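Local coordinates for protein SCO1 homolog 1, mitochondrial (Arabidopsis thaliana, PDB 6N5U) that binds copper(I) through its thioredoxin-fold domain and is thought to act as a metallochaperone inserting copper into cytochrome c oxidase, at residues L15-D18 against R22-E25; A55-I60 against E91-L96; K146-N151 against D155-G160. All coordinates share one frame; numbering follows the deposited sequence.

From the N terminus, the first closure is local: contact 1 pairs strands 14-17 and 22-24 across a short turn and forms the hairpin at one border of the mixed sheet. Contact 2 closes a longer loop, from helix 45-64 through strand 68-74 and helix 82-89 to the segment leading into strand 97-100. Contact 3 is local again, folding helix 154-167 back on strand 144-148 at the other border. The three follow in series, without nesting or crossing. Contacts 2 and 3 touch where Ala56 meets Leu157 and Thr158; contacts 1 and 3 lie on opposite sides of the chain's centre, about 25 Å apart between centres.

Contact 1. Residues L15-D18 against R22-E25; sequences LIRD and RVTE
Arg22 starts the return strand opposite Ile16, a non-hydrogen-bonded antiparallel pair whose CA atoms are 4.4 Å apart. Its CG is anti to the backbone N (chi1 -176°) and the chain bends at chi3, which brings the guanidinium back over Ile16. There CG1 of Ile16 sits above one face of the group, toward its rim, while CD1 of Ile16 comes within 4.0 Å of Arg22 NH2. The charged end has its stronger partner in Glu105, a salt bridge made through NH1. The CA-H of Arg22 also lies near Leu15 O, a bent CA-H...O contact beside the Val23 bond.

Val23 faces Leu15 as a hydrogen-bonded pair: Val23 N gives a nearly straight bond to Leu15 O (2.8 Å, 170° at the hydrogen), and Leu15 N returns one to Val23 O at 3.0 Å. CG2 of Val23 lies 3.7 Å from Leu15 O. CG1, beside the backbone N (chi1 -65°), reaches the other way and lies over one face of the Arg17 guanidinium, 3.6 Å from Arg17 NH1. The two side chains cross at about a right angle, and Arg17 NH2 forms a salt bridge with Asp19 in the turn.

This beta hairpin borders the mixed sheet of the thioredoxin-fold domain. Strand 14-17 runs between 22-24 and 97-100, with Ile16 bonded through its backbone to Thr100. Leu15 and Val23 share one face and both touch Leu99; Leu15 also packs on Ile106 and Val109 of helix 103-112, while Ile16 meets Val82 of helix 82-89.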
loop_
_atom_site.group_PDB
_atom_site.type_symbol
_atom_site.label_atom_id
_atom_site.label_comp_id
_atom_site.label_asym_id
_atom_site.label_seq_id
_atom_site.Cartn_x
_atom_site.Cartn_y
_atom_site.Cartn_z
ATOM N N LEU A 15 3.720 -9.753 8.654
ATOM C CA LEU A 15 4.732 -8.847 8.121
ATOM C C LEU A 15 5.387 -8.028 9.241
ATOM O O LEU A 15 4.988 -8.148 10.402
ATOM C CB LEU A 15 4.097 -7.925 7.042
ATOM C CG LEU A 15 3.606 -8.602 5.745
ATOM C CD1 LEU A 15 2.770 -7.670 4.926
ATOM C CD2 LEU A 15 4.754 -9.066 4.896
ATOM N N ILE A 16 6.416 -7.235 8.892
ATOM C CA ILE A 16 7.118 -6.357 9.823
ATOM C C ILE A 16 6.829 -4.917 9.425
ATOM O O ILE A 16 7.041 -4.540 8.268
ATOM C CB ILE A 16 8.634 -6.654 9.924
ATOM C CG1 ILE A 16 8.880 -8.118 10.339
ATOM C CG2 ILE A 16 9.306 -5.711 10.929
ATOM C CD1 ILE A 16 9.397 -8.985 9.274
ATOM N N ARG A 17 6.311 -4.126 10.380
ATOM C CA ARG A 17 5.962 -2.722 10.186
ATOM C C ARG A 17 7.224 -1.845 10.229
ATOM O O ARG A 17 8.237 -2.264 10.777
ATOM C CB ARG A 17 4.922 -2.316 11.233
ATOM C CG ARG A 17 4.218 -0.997 10.971
ATOM C CD ARG A 17 3.006 -0.861 11.856
ATOM N NE ARG A 17 3.379 -0.696 13.260
ATOM C CZ ARG A 17 2.564 -0.926 14.284
ATOM N NH1 ARG A 17 1.323 -1.355 14.073
ATOM N NH2 ARG A 17 2.980 -0.726 15.527
ATOM N N ASP A 18 7.162 -0.642 9.633
ATOM C CA ASP A 18 8.248 0.351 9.536
ATOM C C ASP A 18 8.873 0.742 10.892
ATOM O O ASP A 18 9.951 1.334 10.915
ATOM C CB ASP A 18 7.775 1.604 8.766
ATOM C CG ASP A 18 6.698 2.393 9.474
ATOM O OD1 ASP A 18 7.047 3.237 10.332
ATOM O OD2 ASP A 18 5.511 2.166 9.179
ATOM N N ARG A 22 6.199 -6.658 14.619
ATOM C CA ARG A 22 5.597 -7.677 13.766
ATOM C C ARG A 22 4.087 -7.457 13.809
ATOM O O ARG A 22 3.503 -7.272 14.882
ATOM C CB ARG A 22 5.963 -9.110 14.183
ATOM C CG ARG A 22 5.399 -10.154 13.207
ATOM C CD ARG A 22 5.898 -11.568 13.446
ATOM N NE ARG A 22 7.334 -11.703 13.192
ATOM C CZ ARG A 22 7.875 -11.879 11.991
ATOM N NH1 ARG A 22 7.106 -11.943 10.909
ATOM N NH2 ARG A 22 9.192 -11.991 11.861
ATOM N N VAL A 23 3.467 -7.434 12.632
ATOM C CA VAL A 23 2.032 -7.203 12.492
ATOM C C VAL A 23 1.341 -8.305 11.667
ATOM O O VAL A 23 1.998 -9.065 10.949
ATOM C CB VAL A 23 1.728 -5.789 11.907
ATOM C CG1 VAL A 23 2.171 -4.671 12.848
ATOM C CG2 VAL A 23 2.343 -5.620 10.525
ATOM N N THR A 24 0.006 -8.371 11.791
ATOM C CA THR A 24 -0.887 -9.218 11.010
ATOM C C THR A 24 -1.992 -8.293 10.482
ATOM O O THR A 24 -1.959 -7.086 10.740
ATOM C CB THR A 24 -1.420 -10.443 11.803
ATOM O OG1 THR A 24 -2.187 -10.026 12.932
ATOM C CG2 THR A 24 -0.327 -11.400 12.223
ATOM N N GLU A 25 -2.955 -8.853 9.742
ATOM C CA GLU A 25 -4.127 -8.164 9.186
ATOM C C GLU A 25 -4.972 -7.564 10.311
ATOM O O GLU A 25 -5.640 -6.551 10.108
ATOM C CB GLU A 25 -4.947 -9.131 8.288
ATOM C CG GLU A 25 -5.603 -10.328 8.979
ATOM C CD GLU A 25 -4.748 -11.495 9.436
ATOM O OE1 GLU A 25 -3.533 -11.508 9.135
ATOM O OE2 GLU A 25 -5.304 -12.411 10.085
#

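Contact 2. Residues A55-I60 against E91-L96; sequences AAIDKI and EFHPKL
His93 NE2 donates to Asp58 OD1 at 2.7 Å, the one hydrogen bond joining these segments, with 161° at the hydrogen. The oxygen lies at the edge of the imidazole, near its plane, but the ring nitrogen meets the carboxylate from above its plane, and the two planes are turned 48° apart. The side chains come from opposite directions: Asp58 reaches out from the helix, and His93 extends to it with CG anti to the backbone N (chi1 -161°).

The other ring nitrogen is also used. ND1 accepts the backbone N-H of Lys95 at 3.0 Å, again in the ring plane, inside the type I turn from His93 to Leu96. Bonds at both nitrogens fix the ring's rotation, and the acceptor bond at ND1 with the donor bond at NE2 fits a neutral imidazole protonated at NE2. CG2 of Ile57 approaches the ring obliquely, 3.7 Å from His93 NE2, and adds an apolar neighbour beside the polar bond.

The His-carboxylate bond thus fastens the loop after helix 82-89 to the exposed flank of helix 45-64, away from the copper site. His93 also touches Ala54 one turn back on that helix. Toward the sheet, Ile57 packs on Val68 and Pro70 of strand 68-74, and Leu96, about to enter strand 97-100, packs on Leu50 and Pro70.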
loop_
_atom_site.group_PDB
_atom_site.type_symbol
_atom_site.label_atom_id
_atom_site.label_comp_id
_atom_site.label_asym_id
_atom_site.label_seq_id
_atom_site.Cartn_x
_atom_site.Cartn_y
_atom_site.Cartn_z
ATOM N N ALA A 55 -2.481 12.605 -0.909
ATOM C CA ALA A 55 -3.382 13.734 -1.151
ATOM C C ALA A 55 -4.829 13.275 -1.115
ATOM O O ALA A 55 -5.689 14.045 -0.677
ATOM C CB ALA A 55 -3.062 14.400 -2.476
ATOM N N ALA A 56 -5.094 12.004 -1.540
ATOM C CA ALA A 56 -6.434 11.395 -1.515
ATOM C C ALA A 56 -6.882 11.188 -0.050
ATOM O O ALA A 56 -8.003 11.581 0.288
ATOM C CB ALA A 56 -6.452 10.090 -2.280
ATOM N N ILE A 57 -5.967 10.682 0.829
ATOM C CA ILE A 57 -6.192 10.471 2.273
ATOM C C ILE A 57 -6.729 11.732 2.933
ATOM O O ILE A 57 -7.760 11.666 3.618
ATOM C CB ILE A 57 -4.927 9.884 2.994
ATOM C CG1 ILE A 57 -4.622 8.433 2.532
ATOM C CG2 ILE A 57 -5.004 9.966 4.533
ATOM C CD1 ILE A 57 -5.799 7.387 2.559
ATOM N N ASP A 58 -6.076 12.884 2.647
ATOM C CA ASP A 58 -6.453 14.213 3.150
ATOM C C ASP A 58 -7.771 14.723 2.583
ATOM O O ASP A 58 -8.555 15.315 3.318
ATOM C CB ASP A 58 -5.325 15.229 2.887
ATOM C CG ASP A 58 -4.036 14.959 3.657
ATOM O OD1 ASP A 58 -4.063 14.114 4.591
ATOM O OD2 ASP A 58 -3.000 15.597 3.332
ATOM N N LYS A 59 -8.014 14.513 1.282
ATOM C CA LYS A 59 -9.250 14.949 0.630
ATOM C C LYS A 59 -10.462 14.180 1.161
ATOM O O LYS A 59 -11.470 14.802 1.491
ATOM C CB LYS A 59 -9.132 14.815 -0.882
ATOM C CG LYS A 59 -8.292 15.891 -1.523
ATOM C CD LYS A 59 -8.911 16.310 -2.846
ATOM C CE LYS A 59 -8.054 17.290 -3.581
ATOM N NZ LYS A 59 -7.703 18.473 -2.740
ATOM N N ILE A 60 -10.349 12.844 1.276
ATOM C CA ILE A 60 -11.357 11.947 1.848
ATOM C C ILE A 60 -11.767 12.501 3.225
ATOM O O ILE A 60 -12.965 12.697 3.459
ATOM C CB ILE A 60 -10.764 10.522 2.001
ATOM C CG1 ILE A 60 -10.603 9.801 0.639
ATOM C CG2 ILE A 60 -11.571 9.691 2.998
ATOM C CD1 ILE A 60 -9.562 8.613 0.664
ATOM N N GLU A 91 8.188 10.341 4.043
ATOM C CA GLU A 91 8.303 11.374 2.995
ATOM C C GLU A 91 6.986 11.779 2.342
ATOM O O GLU A 91 6.887 12.896 1.840
ATOM C CB GLU A 91 9.246 10.903 1.867
ATOM C CG GLU A 91 10.697 10.625 2.248
ATOM C CD GLU A 91 11.562 10.085 1.121
ATOM O OE1 GLU A 91 11.085 10.036 -0.038
ATOM O OE2 GLU A 91 12.724 9.710 1.399
ATOM N N PHE A 92 6.003 10.852 2.283
ATOM C CA PHE A 92 4.717 11.029 1.584
ATOM C C PHE A 92 3.575 11.573 2.407
ATOM O O PHE A 92 2.802 12.411 1.918
ATOM C CB PHE A 92 4.275 9.710 0.949
ATOM C CG PHE A 92 5.278 9.151 -0.025
ATOM C CD1 PHE A 92 5.274 9.551 -1.354
ATOM C CD2 PHE A 92 6.248 8.242 0.393
ATOM C CE1 PHE A 92 6.189 9.022 -2.257
ATOM C CE2 PHE A 92 7.184 7.740 -0.504
ATOM C CZ PHE A 92 7.148 8.130 -1.822
ATOM N N HIS A 93 3.413 11.026 3.617
ATOM C CA HIS A 93 2.334 11.361 4.528
ATOM C C HIS A 93 2.725 10.893 5.916
ATOM O O HIS A 93 3.292 9.805 6.055
ATOM C CB HIS A 93 1.050 10.641 4.087
ATOM C CG HIS A 93 -0.210 11.234 4.638
ATOM N ND1 HIS A 93 -0.614 10.977 5.934
ATOM C CD2 HIS A 93 -1.146 12.001 4.033
ATOM C CE1 HIS A 93 -1.756 11.615 6.085
ATOM N NE2 HIS A 93 -2.124 12.226 4.961
ATOM N N PRO A 94 2.422 11.668 6.980
ATOM C CA PRO A 94 2.778 11.193 8.325
ATOM C C PRO A 94 1.981 9.962 8.785
ATOM O O PRO A 94 2.399 9.308 9.740
ATOM C CB PRO A 94 2.559 12.423 9.227
ATOM C CG PRO A 94 1.724 13.337 8.471
ATOM C CD PRO A 94 1.784 13.004 7.021
ATOM N N LYS A 95 0.873 9.616 8.100
ATOM C CA LYS A 95 0.035 8.506 8.525
ATOM C C LYS A 95 0.182 7.285 7.631
ATOM O O LYS A 95 -0.597 6.338 7.760
ATOM C CB LYS A 95 -1.432 8.964 8.701
ATOM C CG LYS A 95 -1.620 9.761 10.008
ATOM C CD LYS A 95 -2.928 10.500 10.063
ATOM C CE LYS A 95 -3.165 11.187 11.386
ATOM N NZ LYS A 95 -4.539 11.763 11.454
ATOM N N LEU A 96 1.272 7.238 6.831
ATOM C CA LEU A 96 1.548 6.106 5.946
ATOM C C LEU A 96 2.403 5.026 6.612
ATOM O O LEU A 96 3.585 5.237 6.857
ATOM C CB LEU A 96 2.153 6.572 4.587
ATOM C CG LEU A 96 2.698 5.527 3.578
ATOM C CD1 LEU A 96 1.620 4.612 3.048
ATOM C CD2 LEU A 96 3.353 6.215 2.419
#

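Contact 3. Residues K146-N151 against D155-G160; sequences KFYGKN and DSLTDG
The border strand 144-148 of the mixed sheet and the C-terminal helix 154-167 run almost antiparallel, their short segments at 174° with axes 10.4 Å apart, and Tyr148 reaches across from the strand to the helix. Its CB points toward the helix, and CD1 of Leu157 stands over one face of its ring, 3.7 Å from the centroid and 22° off the normal, a CH-pi contact. That methyl is offset toward the rim, closest to Tyr148 CG at 3.5 Å. Leu157 reaches it with CG anti to the backbone N (chi1 -175°).

This is the turn from the last strand to the last helix of the thioredoxin-like domain; backbone bonds tie Tyr148 to Met135 of the neighbouring strand 135-138. Farther out, the hydroxyl end of the ring lies beside the backbone of Gly160, without a hydrogen bond between them; having no side chain, Gly160 lets the tyrosine lie close to the helix backbone. With an alanine at Tyr148, Leu157 CD1 would probably lose the ring face it packs on, leaving a gap against Gly160. An edge-to-face contact with His152 and packing on Val161 and Glu164 extend the ring's neighbours, while Leu157 reaches onward to Ala56 of helix 45-64.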
loop_
_atom_site.group_PDB
_atom_site.type_symbol
_atom_site.label_atom_id
_atom_site.label_comp_id
_atom_site.label_asym_id
_atom_site.label_seq_id
_atom_site.Cartn_x
_atom_site.Cartn_y
_atom_site.Cartn_z
ATOM N N LYS A 146 -13.114 -2.227 -2.649
ATOM C CA LYS A 146 -12.897 -1.787 -4.028
ATOM C C LYS A 146 -11.420 -1.704 -4.431
ATOM O O LYS A 146 -10.553 -1.404 -3.612
ATOM C CB LYS A 146 -13.605 -0.447 -4.287
ATOM C CG LYS A 146 -13.970 -0.194 -5.752
ATOM C CD LYS A 146 -15.439 -0.389 -6.003
ATOM C CE LYS A 146 -15.745 -0.283 -7.464
ATOM N NZ LYS A 146 -17.143 -0.663 -7.733
ATOM N N PHE A 147 -11.162 -1.971 -5.713
ATOM C CA PHE A 147 -9.865 -1.885 -6.357
ATOM C C PHE A 147 -9.764 -0.539 -7.115
ATOM O O PHE A 147 -10.766 -0.051 -7.656
ATOM C CB PHE A 147 -9.657 -3.087 -7.306
ATOM C CG PHE A 147 -8.525 -2.876 -8.283
ATOM C CD1 PHE A 147 -7.197 -2.975 -7.869
ATOM C CD2 PHE A 147 -8.779 -2.472 -9.593
ATOM C CE1 PHE A 147 -6.148 -2.688 -8.752
ATOM C CE2 PHE A 147 -7.722 -2.191 -10.478
ATOM C CZ PHE A 147 -6.414 -2.314 -10.055
ATOM N N TYR A 148 -8.543 0.049 -7.161
ATOM C CA TYR A 148 -8.243 1.306 -7.862
ATOM C C TYR A 148 -6.910 1.199 -8.637
ATOM O O TYR A 148 -5.830 1.060 -8.033
ATOM C CB TYR A 148 -8.224 2.497 -6.883
ATOM C CG TYR A 148 -9.551 2.747 -6.202
ATOM C CD1 TYR A 148 -10.528 3.538 -6.803
ATOM C CD2 TYR A 148 -9.820 2.222 -4.943
ATOM C CE1 TYR A 148 -11.758 3.752 -6.191
ATOM C CE2 TYR A 148 -11.043 2.438 -4.316
ATOM C CZ TYR A 148 -12.010 3.201 -4.945
ATOM O OH TYR A 148 -13.221 3.401 -4.334
ATOM N N GLY A 149 -7.008 1.278 -9.963
ATOM C CA GLY A 149 -5.862 1.204 -10.864
ATOM C C GLY A 149 -5.072 2.493 -11.052
ATOM O O GLY A 149 -5.326 3.505 -10.385
ATOM N N LYS A 150 -4.086 2.448 -11.977
ATOM C CA LYS A 150 -3.177 3.547 -12.345
ATOM C C LYS A 150 -3.912 4.760 -12.930
ATOM O O LYS A 150 -3.488 5.893 -12.712
ATOM C CB LYS A 150 -2.104 3.025 -13.345
ATOM C CG LYS A 150 -1.120 4.072 -13.915
ATOM C CD LYS A 150 -0.093 4.618 -12.884
ATOM C CE LYS A 150 0.550 5.944 -13.282
ATOM N NZ LYS A 150 1.425 6.525 -12.210
ATOM N N ASN A 151 -5.002 4.521 -13.662
ATOM C CA ASN A 151 -5.781 5.541 -14.368
ATOM C C ASN A 151 -6.509 6.601 -13.479
ATOM O O ASN A 151 -6.828 7.695 -13.979
ATOM C CB ASN A 151 -6.763 4.875 -15.322
ATOM C CG ASN A 151 -6.086 4.219 -16.502
ATOM O OD1 ASN A 151 -4.849 4.207 -16.643
ATOM N ND2 ASN A 151 -6.893 3.660 -17.388
ATOM N N ASP A 155 -8.902 13.088 -7.544
ATOM C CA ASP A 155 -10.339 13.296 -7.499
ATOM C C ASP A 155 -11.134 12.004 -7.683
ATOM O O ASP A 155 -12.062 11.769 -6.923
ATOM C CB ASP A 155 -10.777 14.385 -8.489
ATOM C CG ASP A 155 -10.322 15.785 -8.148
ATOM O OD1 ASP A 155 -9.839 15.993 -7.015
ATOM O OD2 ASP A 155 -10.478 16.684 -9.008
ATOM N N SER A 156 -10.755 11.152 -8.645
ATOM C CA SER A 156 -11.495 9.906 -8.872
ATOM C C SER A 156 -11.264 8.839 -7.785
ATOM O O SER A 156 -12.102 7.946 -7.616
ATOM C CB SER A 156 -11.236 9.347 -10.265
ATOM O OG SER A 156 -9.876 9.461 -10.643
ATOM N N LEU A 157 -10.148 8.951 -7.035
ATOM C CA LEU A 157 -9.831 8.059 -5.920
ATOM C C LEU A 157 -10.652 8.505 -4.712
ATOM O O LEU A 157 -11.378 7.692 -4.134
ATOM C CB LEU A 157 -8.312 8.046 -5.594
ATOM C CG LEU A 157 -7.817 7.052 -4.494
ATOM C CD1 LEU A 157 -8.328 5.639 -4.744
ATOM C CD2 LEU A 157 -6.300 7.036 -4.394
ATOM N N THR A 158 -10.575 9.815 -4.379
ATOM C CA THR A 158 -11.297 10.440 -3.271
ATOM C C THR A 158 -12.791 10.159 -3.406
ATOM O O THR A 158 -13.342 9.467 -2.550
ATOM C CB THR A 158 -10.958 11.929 -3.190
ATOM O OG1 THR A 158 -9.542 12.071 -3.028
ATOM C CG2 THR A 158 -11.697 12.643 -2.069
ATOM N N ASP A 159 -13.418 10.612 -4.520
ATOM C CA ASP A 159 -14.846 10.435 -4.819
ATOM C C ASP A 159 -15.308 9.002 -4.655
ATOM O O ASP A 159 -16.342 8.763 -4.029
ATOM C CB ASP A 159 -15.190 10.925 -6.236
ATOM C CG ASP A 159 -14.997 12.402 -6.498
ATOM O OD1 ASP A 159 -14.907 13.184 -5.509
ATOM O OD2 ASP A 159 -14.927 12.783 -7.686
ATOM N N GLY A 160 -14.533 8.079 -5.222
ATOM C CA GLY A 160 -14.771 6.652 -5.144
ATOM C C GLY A 160 -14.713 6.117 -3.729
ATOM O O GLY A 160 -15.679 5.514 -3.267
#